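Local coordinates for protein type C neurotoxin (Clostridium botulinum, PDB 3PME) that probably binds gangliosides or phospholipids of the neuronal membrane through its receptor-binding domain, directing a mosaic botulinum neurotoxin to its target cells, at residues I249-N254 with L329-N334. Sequence-based numbering, arbitrary orientation.
Sequences IAPKNN and LKLQSN
Lys330 lays its aliphatic chain along the backbone carbonyl of Asn254, one of two small direct touches between residues 249-254 and 329-334. Lys330 CG comes closest, 3.3 Å from Asn254 O. The chain is bent at chi3 (67°), which brings Lys330 CE back to 3.6 Å from Asn254 O; the side chain also touches Asp309. One residue on, a water takes over: Leu331 N donates to it at 2.9 Å, and the water in turn gives a weak hydrogen bond to Asn254 O at 3.0 Å. No direct hydrogen bond links the two segments; the nearest CA atoms, those of Asn254 and Lys330, lie 6.2 Å apart. Leu331 also makes the apolar touch. Its CG stands beside its own backbone N (chi1 -65°). Leu331 CD1 meets the proline ring obliquely, 3.9 Å from Pro251 CB and 4.2 Å from Pro251 CG. Leu331 also touches Leu256 and Tyr304, Tyr299 meets the proline, and a sulfate ion lies near Pro251. At the last residue of the strand, Gln332 NE2 donates to Asn334 O in the following loop at 2.8 Å, nearly straight at 170°, with Asn334 O in the plane of the Gln332 amide. Both segments belong to the C-terminal, trefoil-clan receptor-binding region, where a backbone bond between Leu329 and Leu256 joins the hairpin of strands 247-252 and 255-260 to strand 326-332. Burying just 143 Å² and pairing no charges, the two segments meet through lysine methylenes on a carbonyl, one methyl-to-ring touch and one half-weak water bridge, while neighbouring strand 255-260 supplies the direct backbone bond.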
loop_
_atom_site.group_PDB
_atom_site.type_symbol
_atom_site.label_atom_id
_atom_site.label_comp_id
_atom_site.label_asym_id
_atom_site.label_seq_id
_atom_site.Cartn_x
_atom_site.Cartn_y
_atom_site.Cartn_z
ATOM N N ILE A 249 10.258 4.255 -18.480
ATOM C CA ILE A 249 11.702 4.333 -18.684
ATOM C C ILE A 249 12.061 3.771 -20.055
ATOM O O ILE A 249 11.682 2.649 -20.391
ATOM C CB ILE A 249 12.455 3.557 -17.588
ATOM C CG1 ILE A 249 12.053 4.100 -16.215
ATOM C CG2 ILE A 249 13.967 3.649 -17.803
ATOM C CD1 ILE A 249 12.597 3.305 -15.053
ATOM N N ALA A 250 12.779 4.561 -20.847
ATOM C CA ALA A 250 13.196 4.130 -22.181
ATOM C C ALA A 250 14.655 4.463 -22.467
ATOM O O ALA A 250 15.142 5.517 -22.088
ATOM C CB ALA A 250 12.314 4.781 -23.233
ATOM N N PRO A 251 15.359 3.563 -23.161
ATOM C CA PRO A 251 16.710 3.904 -23.606
ATOM C C PRO A 251 16.643 4.819 -24.818
ATOM O O PRO A 251 15.882 4.563 -25.750
ATOM C CB PRO A 251 17.297 2.546 -24.002
ATOM C CG PRO A 251 16.127 1.753 -24.429
ATOM C CD PRO A 251 14.966 2.202 -23.558
ATOM N N LYS A 252 17.422 5.889 -24.799
ATOM C CA LYS A 252 17.482 6.795 -25.937
ATOM C C LYS A 252 18.911 7.294 -26.064
ATOM O O LYS A 252 19.442 7.907 -25.144
ATOM C CB LYS A 252 16.517 7.966 -25.734
ATOM C CG LYS A 252 16.544 9.026 -26.831
ATOM C CD LYS A 252 15.411 10.028 -26.617
ATOM C CE LYS A 252 15.422 11.126 -27.671
ATOM N NZ LYS A 252 14.218 11.991 -27.526
ATOM N N ASN A 253 19.545 7.004 -27.195
ATOM C CA ASN A 253 20.929 7.420 -27.401
ATOM C C ASN A 253 21.820 7.102 -26.200
ATOM O O ASN A 253 22.555 7.968 -25.700
ATOM C CB ASN A 253 21.001 8.909 -27.744
ATOM C CG ASN A 253 20.546 9.199 -29.156
ATOM O OD1 ASN A 253 20.787 8.410 -30.069
ATOM N ND2 ASN A 253 19.888 10.336 -29.344
ATOM N N ASN A 254 21.715 5.860 -25.733
ATOM C CA ASN A 254 22.649 5.281 -24.770
ATOM C C ASN A 254 22.443 5.647 -23.304
ATOM O O ASN A 254 23.253 5.286 -22.455
ATOM C CB ASN A 254 24.094 5.550 -25.192
ATOM C CG ASN A 254 24.434 4.907 -26.522
ATOM O OD1 ASN A 254 23.973 3.806 -26.828
ATOM N ND2 ASN A 254 25.235 5.596 -27.326
ATOM N N LEU A 329 21.847 7.397 -16.234
ATOM C CA LEU A 329 21.788 5.950 -16.068
ATOM C C LEU A 329 21.816 5.313 -17.447
ATOM O O LEU A 329 21.302 5.878 -18.415
ATOM C CB LEU A 329 20.513 5.566 -15.328
ATOM C CG LEU A 329 20.326 6.225 -13.967
ATOM C CD1 LEU A 329 19.052 5.676 -13.364
ATOM C CD2 LEU A 329 21.519 5.949 -13.057
ATOM N N LYS A 330 22.418 4.130 -17.547
ATOM C CA LYS A 330 22.561 3.466 -18.836
ATOM C C LYS A 330 22.210 2.001 -18.696
ATOM O O LYS A 330 22.118 1.490 -17.586
ATOM C CB LYS A 330 24.009 3.584 -19.338
ATOM C CG LYS A 330 24.524 5.016 -19.384
ATOM C CD LYS A 330 26.023 5.078 -19.606
ATOM C CE LYS A 330 26.401 4.568 -20.978
ATOM N NZ LYS A 330 27.875 4.664 -21.197
ATOM N N LEU A 331 22.019 1.338 -19.833
ATOM C CA LEU A 331 21.830 -0.110 -19.874
ATOM C C LEU A 331 23.155 -0.796 -20.205
ATOM O O LEU A 331 23.900 -0.339 -21.082
ATOM C CB LEU A 331 20.784 -0.484 -20.930
ATOM C CG LEU A 331 19.354 0.008 -20.668
ATOM C CD1 LEU A 331 18.372 -0.479 -21.724
ATOM C CD2 LEU A 331 18.919 -0.436 -19.285
ATOM N N GLN A 332 23.429 -1.897 -19.515
ATOM C CA GLN A 332 24.627 -2.707 -19.754
ATOM C C GLN A 332 24.219 -4.152 -20.036
ATOM O O GLN A 332 23.439 -4.740 -19.288
ATOM C CB GLN A 332 25.552 -2.653 -18.529
ATOM C CG GLN A 332 26.705 -3.653 -18.569
ATOM C CD GLN A 332 27.706 -3.410 -17.460
ATOM O OE1 GLN A 332 28.295 -2.326 -17.358
ATOM N NE2 GLN A 332 27.894 -4.407 -16.608
ATOM N N SER A 333 24.761 -4.748 -21.102
ATOM C CA SER A 333 24.354 -6.110 -21.462
ATOM C C SER A 333 25.162 -7.182 -20.736
ATOM O O SER A 333 24.705 -8.319 -20.603
ATOM C CB SER A 333 24.421 -6.318 -22.977
ATOM O OG SER A 333 25.734 -6.096 -23.425
ATOM N N ASN A 334 26.350 -6.815 -20.256
ATOM C CA ASN A 334 27.127 -7.680 -19.369
ATOM C C ASN A 334 26.479 -7.737 -17.994
ATOM O O ASN A 334 26.463 -6.744 -17.256
ATOM C CB ASN A 334 28.565 -7.175 -19.236
ATOM C CG ASN A 334 29.396 -7.454 -20.465
ATOM O OD1 ASN A 334 29.051 -8.312 -21.280
ATOM N ND2 ASN A 334 30.506 -6.739 -20.601
HETATM O O HOH W 1 22.412 2.430 -22.513
#